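PDB 1UJC: phosphohistidine phosphatase SixA from Escherichia coli, which removes phosphate from phosphohistidine in the HPt domain of the ArcB sensor, acting in the multistep His-Asp phosphorelay. Local coordinates for residues M1-M6 with V136-S141; E46-S51 with L67-S72; T130-S135 with N147-P152. All blocks are in the same frame, centred on the assembly; numbering follows the deposited sequence.

Contact 1 of 3, residues M1-M6 with V136-S141; sequences MQVFIM and VTLDES
Val136 lies opposite Val3 in an antiparallel hydrogen-bonded pair, and Met1 meets Leu138 beside it. Val136 gives up the most surface. Its CB stands 4.3 Å from Val3 CB, while its CG2 branch, on the side of its own backbone N, comes within 4.3 Å of Ile5 CD1. The two backbones are tied both ways: Val3 N donates to Val136 O at 2.7 Å, and Val136 N returns a bond to Val3 O. Met1 and Leu138 repeat the exchange. Here Met1 N reaches Leu138 O at 2.7 Å and Leu138 N reaches Met1 O at 2.8 Å, the latter almost straight (173° at the hydrogen). The Met1 side chain runs extended as far as SD and then bends (chi3 83°), which carries CE to within 4.3 Å of Leu138 CD2. Leu138 also lies alongside Val3, both side chains pointing the same way.

These residues join strand 2-7, which is flanked on its other edge by the parallel strand 102-107, to the antiparallel strand 133-138 in the mixed sheet of the histidine phosphatase fold. Helix 85-98 covers Met1 and Leu138 through Leu92 and Thr96, and helix 111-119 packs on Ile5.

Gln2 and Thr137 project from the other face as a non-hydrogen-bonded pair. The bend at chi2 (-54°) swings the Gln2 amide across to Thr137, leaving OE1 2.6 Å from OG1. The same hydroxyl also lies against Asn147 OD1 of the next strand. With an alanine in place of Gln2, Thr137 OG1 would probably lose its amide partner on strand 2-7 and lean on Asn147 instead. Thr137 CG2 comes within 3.4 Å of Gln2 OE1.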
loop_
_atom_site.group_PDB
_atom_site.type_symbol
_atom_site.label_atom_id
_atom_site.label_comp_id
_atom_site.label_asym_id
_atom_site.label_seq_id
_atom_site.Cartn_x
_atom_site.Cartn_y
_atom_site.Cartn_z
ATOM N N MET A 1 3.667 -3.543 14.851
ATOM C CA MET A 1 3.629 -4.101 13.470
ATOM C C MET A 1 3.891 -3.020 12.435
ATOM O O MET A 1 3.293 -1.948 12.481
ATOM C CB MET A 1 2.269 -4.752 13.196
ATOM C CG MET A 1 2.125 -5.334 11.793
ATOM S SD MET A 1 0.552 -6.210 11.521
ATOM C CE MET A 1 -0.568 -4.821 11.127
ATOM N N GLN A 2 4.793 -3.308 11.504
ATOM C CA GLN A 2 5.134 -2.363 10.451
ATOM C C GLN A 2 4.113 -2.441 9.327
ATOM O O GLN A 2 3.861 -3.508 8.779
ATOM C CB GLN A 2 6.522 -2.662 9.883
ATOM C CG GLN A 2 7.684 -2.354 10.816
ATOM C CD GLN A 2 7.657 -0.929 11.338
ATOM O OE1 GLN A 2 7.037 -0.644 12.361
ATOM N NE2 GLN A 2 8.319 -0.022 10.625
ATOM N N VAL A 3 3.514 -1.308 8.993
ATOM C CA VAL A 3 2.538 -1.276 7.920
ATOM C C VAL A 3 3.063 -0.377 6.819
ATOM O O VAL A 3 3.435 0.765 7.073
ATOM C CB VAL A 3 1.178 -0.736 8.408
ATOM C CG1 VAL A 3 0.179 -0.745 7.264
ATOM C CG2 VAL A 3 0.671 -1.585 9.565
ATOM N N PHE A 4 3.119 -0.901 5.602
ATOM C CA PHE A 4 3.586 -0.118 4.470
ATOM C C PHE A 4 2.420 0.120 3.528
ATOM O O PHE A 4 1.956 -0.798 2.855
ATOM C CB PHE A 4 4.715 -0.841 3.736
ATOM C CG PHE A 4 5.919 -1.102 4.594
ATOM C CD1 PHE A 4 6.055 -2.302 5.278
ATOM C CD2 PHE A 4 6.910 -0.136 4.729
ATOM C CE1 PHE A 4 7.162 -2.539 6.085
ATOM C CE2 PHE A 4 8.025 -0.364 5.537
ATOM C CZ PHE A 4 8.150 -1.567 6.215
ATOM N N ILE A 5 1.955 1.362 3.490
ATOM C CA ILE A 5 0.826 1.744 2.656
ATOM C C ILE A 5 1.317 2.289 1.326
ATOM O O ILE A 5 2.076 3.259 1.280
ATOM C CB ILE A 5 -0.025 2.803 3.374
ATOM C CG1 ILE A 5 -0.450 2.261 4.745
ATOM C CG2 ILE A 5 -1.236 3.166 2.526
ATOM C CD1 ILE A 5 -1.169 3.248 5.621
ATOM N N MET A 6 0.875 1.667 0.240
ATOM C CA MET A 6 1.305 2.080 -1.084
ATOM C C MET A 6 0.177 2.414 -2.050
ATOM O O MET A 6 -0.848 1.737 -2.095
ATOM C CB MET A 6 2.196 0.985 -1.681
ATOM C CG MET A 6 2.691 1.238 -3.093
ATOM S SD MET A 6 3.817 -0.080 -3.612
ATOM C CE MET A 6 4.816 0.782 -4.869
ATOM N N VAL A 136 4.084 3.076 8.627
ATOM C CA VAL A 136 3.351 3.273 9.864
ATOM C C VAL A 136 3.611 2.123 10.817
ATOM O O VAL A 136 3.494 0.965 10.436
ATOM C CB VAL A 136 1.826 3.325 9.603
ATOM C CG1 VAL A 136 1.068 3.357 10.920
ATOM C CG2 VAL A 136 1.482 4.543 8.752
ATOM N N THR A 137 3.972 2.441 12.052
ATOM C CA THR A 137 4.185 1.400 13.045
ATOM C C THR A 137 2.896 1.353 13.847
ATOM O O THR A 137 2.526 2.336 14.490
ATOM C CB THR A 137 5.353 1.732 13.975
ATOM O OG1 THR A 137 6.569 1.743 13.221
ATOM C CG2 THR A 137 5.450 0.697 15.090
ATOM N N LEU A 138 2.207 0.219 13.789
ATOM C CA LEU A 138 0.936 0.058 14.486
ATOM C C LEU A 138 1.037 -0.883 15.678
ATOM O O LEU A 138 1.618 -1.970 15.580
ATOM C CB LEU A 138 -0.118 -0.470 13.513
ATOM C CG LEU A 138 -1.576 -0.587 13.965
ATOM C CD1 LEU A 138 -2.164 0.795 14.260
ATOM C CD2 LEU A 138 -2.369 -1.266 12.860
ATOM N N ASP A 139 0.470 -0.470 16.805
ATOM C CA ASP A 139 0.495 -1.315 17.984
ATOM C C ASP A 139 -0.832 -2.057 18.139
ATOM O O ASP A 139 -1.790 -1.817 17.396
ATOM C CB ASP A 139 0.850 -0.504 19.245
ATOM C CG ASP A 139 -0.292 0.352 19.760
ATOM O OD1 ASP A 139 -0.008 1.247 20.591
ATOM O OD2 ASP A 139 -1.458 0.135 19.365
ATOM N N GLU A 140 -0.868 -2.964 19.103
ATOM C CA GLU A 140 -2.032 -3.802 19.360
ATOM C C GLU A 140 -3.344 -3.078 19.680
ATOM O O GLU A 140 -4.428 -3.636 19.496
ATOM C CB GLU A 140 -1.683 -4.786 20.474
ATOM C CG GLU A 140 -0.291 -5.422 20.317
ATOM C CD GLU A 140 0.864 -4.460 20.632
ATOM O OE1 GLU A 140 0.808 -3.798 21.690
ATOM O OE2 GLU A 140 1.832 -4.375 19.833
ATOM N N SER A 141 -3.253 -1.837 20.143
ATOM C CA SER A 141 -4.450 -1.072 20.473
ATOM C C SER A 141 -4.892 -0.188 19.315
ATOM O O SER A 141 -5.740 0.686 19.480
ATOM C CB SER A 141 -4.207 -0.228 21.725
ATOM O OG SER A 141 -4.012 -1.071 22.850
#

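Contact 2 of 3, residues E46-S51 with L67-S72; sequences ERVLVS and LNLPSS
Pro70 and Leu69 both meet Val48 through one methyl group, CG2. The Pro70 ring comes closer, its CD 3.6 Å from Val48 CG2, and Leu69 CD2 touches the same Val48 methyl at 4.1 Å. The two approaches differ: the leucine crosses the valine at about a right angle, the proline obliquely. With CG1 anti to the Val48 backbone N (chi1 178°), CG2 sits on the side of that nitrogen and is presented to both partners. Leu69 continues the apolar layer onto Ile45 and onto Leu60 and Val63 of helix 54-66.

A second kind of contact sets the proline ring against the backbone: Pro70 CG lies only 3.1 Å from Glu46 O, with Pro70 CB farther from that oxygen at 3.8 Å. This carbon-oxygen approach fits the ring closely against the residue that leads into strand 47-50.

A water also lies between the segments: it accepts from Val48 N at 2.8 Å and makes a weak bond to Ser72 O, while lying in plane at the edge of the Arg47 guanidinium. That guanidinium is held elsewhere, by salt bridges from NE to Glu74 and from NH1 to Glu98, and Glu46 OE1 accepts from Ala101 N.

Strand 47-50, helix 54-66 and the neighbouring parallel strand 74-75 form a beta-alpha-beta crossover, in which residues 67-72 are the return loop from helix to second strand.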
loop_
_atom_site.group_PDB
_atom_site.type_symbol
_atom_site.label_atom_id
_atom_site.label_comp_id
_atom_site.label_asym_id
_atom_site.label_seq_id
_atom_site.Cartn_x
_atom_site.Cartn_y
_atom_site.Cartn_z
ATOM N N GLU A 46 5.596 -9.766 5.504
ATOM C CA GLU A 46 4.975 -11.010 5.951
ATOM C C GLU A 46 3.591 -11.226 5.352
ATOM O O GLU A 46 3.208 -12.356 5.042
ATOM C CB GLU A 46 4.863 -11.029 7.481
ATOM C CG GLU A 46 4.374 -12.366 8.052
ATOM C CD GLU A 46 4.205 -12.348 9.565
ATOM O OE1 GLU A 46 5.104 -11.842 10.265
ATOM O OE2 GLU A 46 3.172 -12.853 10.055
ATOM N N ARG A 47 2.839 -10.143 5.196
ATOM C CA ARG A 47 1.492 -10.231 4.646
ATOM C C ARG A 47 1.225 -9.126 3.629
ATOM O O ARG A 47 1.802 -8.038 3.711
ATOM C CB ARG A 47 0.465 -10.146 5.780
ATOM C CG ARG A 47 0.500 -11.333 6.737
ATOM C CD ARG A 47 -0.139 -12.562 6.100
ATOM N NE ARG A 47 -1.597 -12.504 6.149
ATOM C CZ ARG A 47 -2.318 -12.697 7.252
ATOM N NH1 ARG A 47 -1.713 -12.962 8.406
ATOM N NH2 ARG A 47 -3.645 -12.635 7.201
ATOM N N VAL A 48 0.340 -9.410 2.680
ATOM C CA VAL A 48 -0.006 -8.447 1.648
ATOM C C VAL A 48 -1.515 -8.301 1.477
ATOM O O VAL A 48 -2.234 -9.289 1.328
ATOM C CB VAL A 48 0.614 -8.853 0.301
ATOM C CG1 VAL A 48 0.199 -7.876 -0.784
ATOM C CG2 VAL A 48 2.124 -8.905 0.433
ATOM N N LEU A 49 -1.980 -7.054 1.504
ATOM C CA LEU A 49 -3.394 -6.734 1.342
ATOM C C LEU A 49 -3.474 -5.846 0.107
ATOM O O LEU A 49 -2.756 -4.851 0.010
ATOM C CB LEU A 49 -3.910 -5.980 2.571
ATOM C CG LEU A 49 -3.606 -6.624 3.928
ATOM C CD1 LEU A 49 -4.137 -5.739 5.052
ATOM C CD2 LEU A 49 -4.240 -8.005 3.994
ATOM N N VAL A 50 -4.338 -6.199 -0.836
ATOM C CA VAL A 50 -4.447 -5.424 -2.066
ATOM C C VAL A 50 -5.880 -5.160 -2.520
ATOM O O VAL A 50 -6.785 -5.946 -2.252
ATOM C CB VAL A 50 -3.689 -6.141 -3.215
ATOM C CG1 VAL A 50 -4.328 -7.499 -3.488
ATOM C CG2 VAL A 50 -3.683 -5.276 -4.472
ATOM N N SER A 51 -6.069 -4.035 -3.202
ATOM C CA SER A 51 -7.366 -3.658 -3.740
ATOM C C SER A 51 -7.707 -4.610 -4.882
ATOM O O SER A 51 -6.817 -5.115 -5.561
ATOM C CB SER A 51 -7.318 -2.229 -4.275
ATOM O OG SER A 51 -8.396 -1.989 -5.159
ATOM N N LEU A 67 10.831 -7.701 -4.995
ATOM C CA LEU A 67 10.897 -7.903 -3.553
ATOM C C LEU A 67 10.264 -9.246 -3.186
ATOM O O LEU A 67 9.220 -9.611 -3.722
ATOM C CB LEU A 67 10.153 -6.751 -2.869
ATOM C CG LEU A 67 10.131 -6.553 -1.355
ATOM C CD1 LEU A 67 11.525 -6.261 -0.839
ATOM C CD2 LEU A 67 9.211 -5.380 -1.034
ATOM N N ASN A 68 10.898 -9.989 -2.284
ATOM C CA ASN A 68 10.361 -11.284 -1.876
ATOM C C ASN A 68 9.049 -11.068 -1.130
ATOM O O ASN A 68 9.042 -10.526 -0.022
ATOM C CB ASN A 68 11.348 -12.027 -0.960
ATOM C CG ASN A 68 12.746 -12.135 -1.556
ATOM O OD1 ASN A 68 12.909 -12.296 -2.769
ATOM N ND2 ASN A 68 13.765 -12.067 -0.698
ATOM N N LEU A 69 7.941 -11.481 -1.739
ATOM C CA LEU A 69 6.625 -11.327 -1.125
ATOM C C LEU A 69 5.979 -12.676 -0.841
ATOM O O LEU A 69 6.365 -13.693 -1.418
ATOM C CB LEU A 69 5.701 -10.510 -2.037
ATOM C CG LEU A 69 6.017 -9.021 -2.194
ATOM C CD1 LEU A 69 5.015 -8.362 -3.136
ATOM C CD2 LEU A 69 5.973 -8.359 -0.835
ATOM N N PRO A 70 4.979 -12.700 0.059
ATOM C CA PRO A 70 4.287 -13.947 0.401
ATOM C C PRO A 70 3.699 -14.572 -0.853
ATOM O O PRO A 70 3.352 -13.867 -1.805
ATOM C CB PRO A 70 3.202 -13.489 1.372
ATOM C CG PRO A 70 3.809 -12.298 2.014
ATOM C CD PRO A 70 4.443 -11.578 0.847
ATOM N N SER A 71 3.587 -15.894 -0.853
ATOM C CA SER A 71 3.039 -16.597 -2.000
ATOM C C SER A 71 1.623 -16.116 -2.242
ATOM O O SER A 71 1.212 -15.888 -3.383
ATOM C CB SER A 71 3.038 -18.105 -1.749
ATOM O OG SER A 71 2.499 -18.786 -2.866
ATOM N N SER A 72 0.874 -15.947 -1.159
ATOM C CA SER A 72 -0.497 -15.490 -1.276
ATOM C C SER A 72 -0.631 -14.002 -0.970
ATOM O O SER A 72 0.305 -13.351 -0.492
ATOM C CB SER A 72 -1.403 -16.295 -0.341
ATOM O OG SER A 72 -1.337 -17.674 -0.653
HETATM O O HOH W 1 -0.503 -12.056 2.490
#

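Contact 3 of 3, residues T130-S135 with N147-P152; sequences TSAIAS and NWQMSP
Ser135 places its CB squarely over one face of the Trp148 indole, a CH-pi contact within the beta hairpin of strands 133-138 and 144-150. The carbon is 3.5 Å from the centroid of the six-membered ring and 13° off its normal. Trp148 chi1 (43°) puts CG between backbone N and carbonyl carbon, folding the ring back over its neighbour strand. Trp37 of helix 25-40 meets the same indole with the planes roughly perpendicular.

The Ser135 hydroxyl is turned toward Asn147 instead, and OG comes 2.9 Å from Asn147 OD1. On the other face of the hairpin, Ala134 pairs with Gln149, whose CG packs 3.8 Å from Ile133 O.

The backbones keep these side chains in register. Ile133 and Met150 exchange bonds in both directions, and Ser135 N donates to Trp148 O in a nearly straight bond. At the open end of the hairpin, just ahead of strand 133-138, the side chain of Thr130 lies about 5 Å from the bound tungstate and touches Arg7 of that site. There Pro152 closes the contact, its CG 3.5 Å from Thr130 O and 3.7 Å from Ser131 CB.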
loop_
_atom_site.group_PDB
_atom_site.type_symbol
_atom_site.label_atom_id
_atom_site.label_comp_id
_atom_site.label_asym_id
_atom_site.label_seq_id
_atom_site.Cartn_x
_atom_site.Cartn_y
_atom_site.Cartn_z
ATOM N N THR A 130 1.884 8.473 -7.195
ATOM C CA THR A 130 1.798 7.059 -7.560
ATOM C C THR A 130 3.038 6.269 -7.128
ATOM O O THR A 130 4.164 6.752 -7.236
ATOM C CB THR A 130 1.564 6.868 -9.084
ATOM O OG1 THR A 130 2.546 7.605 -9.822
ATOM C CG2 THR A 130 0.172 7.345 -9.477
ATOM N N SER A 131 2.809 5.056 -6.626
ATOM C CA SER A 131 3.875 4.170 -6.155
ATOM C C SER A 131 4.523 4.618 -4.846
ATOM O O SER A 131 5.392 3.928 -4.321
ATOM C CB SER A 131 4.964 4.009 -7.223
ATOM O OG SER A 131 4.490 3.295 -8.352
ATOM N N ALA A 132 4.104 5.767 -4.320
ATOM C CA ALA A 132 4.657 6.280 -3.066
ATOM C C ALA A 132 4.282 5.355 -1.910
ATOM O O ALA A 132 3.226 4.729 -1.927
ATOM C CB ALA A 132 4.134 7.689 -2.797
ATOM N N ILE A 133 5.142 5.282 -0.901
ATOM C CA ILE A 133 4.887 4.410 0.239
ATOM C C ILE A 133 4.977 5.117 1.585
ATOM O O ILE A 133 5.922 5.859 1.852
ATOM C CB ILE A 133 5.877 3.226 0.262
ATOM C CG1 ILE A 133 5.664 2.341 -0.968
ATOM C CG2 ILE A 133 5.688 2.404 1.532
ATOM C CD1 ILE A 133 6.664 1.208 -1.079
ATOM N N ALA A 134 3.987 4.869 2.432
ATOM C CA ALA A 134 3.965 5.455 3.763
ATOM C C ALA A 134 4.250 4.350 4.767
ATOM O O ALA A 134 3.702 3.250 4.665
ATOM C CB ALA A 134 2.611 6.080 4.040
ATOM N N SER A 135 5.118 4.643 5.727
ATOM C CA SER A 135 5.478 3.686 6.765
ATOM C C SER A 135 4.783 4.048 8.061
ATOM O O SER A 135 4.889 5.173 8.540
ATOM C CB SER A 135 6.983 3.683 7.003
ATOM O OG SER A 135 7.274 3.074 8.246
ATOM N N ASN A 147 5.900 7.102 10.497
ATOM C CA ASN A 147 7.357 7.162 10.435
ATOM C C ASN A 147 7.894 8.039 9.313
ATOM O O ASN A 147 8.557 9.041 9.566
ATOM C CB ASN A 147 7.907 5.744 10.292
ATOM C CG ASN A 147 7.380 4.816 11.363
ATOM O OD1 ASN A 147 7.083 3.648 11.102
ATOM N ND2 ASN A 147 7.261 5.331 12.582
ATOM N N TRP A 148 7.617 7.656 8.074
ATOM C CA TRP A 148 8.082 8.423 6.927
ATOM C C TRP A 148 7.276 8.120 5.674
ATOM O O TRP A 148 6.368 7.289 5.680
ATOM C CB TRP A 148 9.566 8.140 6.657
ATOM C CG TRP A 148 9.943 6.681 6.749
ATOM C CD1 TRP A 148 10.523 6.052 7.811
ATOM C CD2 TRP A 148 9.745 5.675 5.748
ATOM N NE1 TRP A 148 10.701 4.717 7.534
ATOM C CE2 TRP A 148 10.230 4.459 6.275
ATOM C CE3 TRP A 148 9.204 5.683 4.457
ATOM C CZ2 TRP A 148 10.191 3.263 5.555
ATOM C CZ3 TRP A 148 9.165 4.493 3.741
ATOM C CH2 TRP A 148 9.657 3.300 4.293
ATOM N N GLN A 149 7.625 8.809 4.597
ATOM C CA GLN A 149 6.953 8.632 3.320
ATOM C C GLN A 149 8.020 8.757 2.242
ATOM O O GLN A 149 8.838 9.674 2.275
ATOM C CB GLN A 149 5.905 9.723 3.142
ATOM C CG GLN A 149 4.911 9.477 2.047
ATOM C CD GLN A 149 4.300 10.774 1.574
ATOM O OE1 GLN A 149 3.990 11.666 2.379
ATOM N NE2 GLN A 149 4.128 10.897 0.272
ATOM N N MET A 150 8.014 7.836 1.288
ATOM C CA MET A 150 8.999 7.851 0.217
ATOM C C MET A 150 8.287 7.788 -1.124
ATOM O O MET A 150 7.309 7.065 -1.271
ATOM C CB MET A 150 9.935 6.647 0.371
ATOM C CG MET A 150 11.011 6.521 -0.695
ATOM S SD MET A 150 12.185 7.886 -0.683
ATOM C CE MET A 150 12.985 7.628 0.902
ATOM N N SER A 151 8.768 8.545 -2.103
ATOM C CA SER A 151 8.140 8.524 -3.422
ATOM C C SER A 151 9.180 8.331 -4.523
ATOM O O SER A 151 10.364 8.620 -4.329
ATOM C CB SER A 151 7.337 9.812 -3.651
ATOM O OG SER A 151 8.147 10.963 -3.528
ATOM N N PRO A 152 8.753 7.827 -5.695
ATOM C CA PRO A 152 9.671 7.600 -6.812
ATOM C C PRO A 152 10.551 8.805 -7.139
ATOM O O PRO A 152 11.688 8.643 -7.581
ATOM C CB PRO A 152 8.732 7.246 -7.963
ATOM C CG PRO A 152 7.617 6.558 -7.273
ATOM C CD PRO A 152 7.380 7.448 -6.072
#

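From the N terminus, strand 2-7 is joined by contact 1 to strand 133-138, closing a loop of some 130 residues. Contact 2 is nested inside that loop, a short closure around helix 54-66 on the far part of the same sheet; its centre is about 15 Å from that of contact 1. Contact 3 is the final hairpin, in series with contact 2 but crossing contact 1, since segments 130-135 and 147-152 alternate with 1-6 and 136-141. The two share strand 133-138 and touch, with a probable hydrogen bond between Ala134 N and Ile5 O at 2.8 Å. Contacts 2 and 3 lie on opposite sides of the chain's centre.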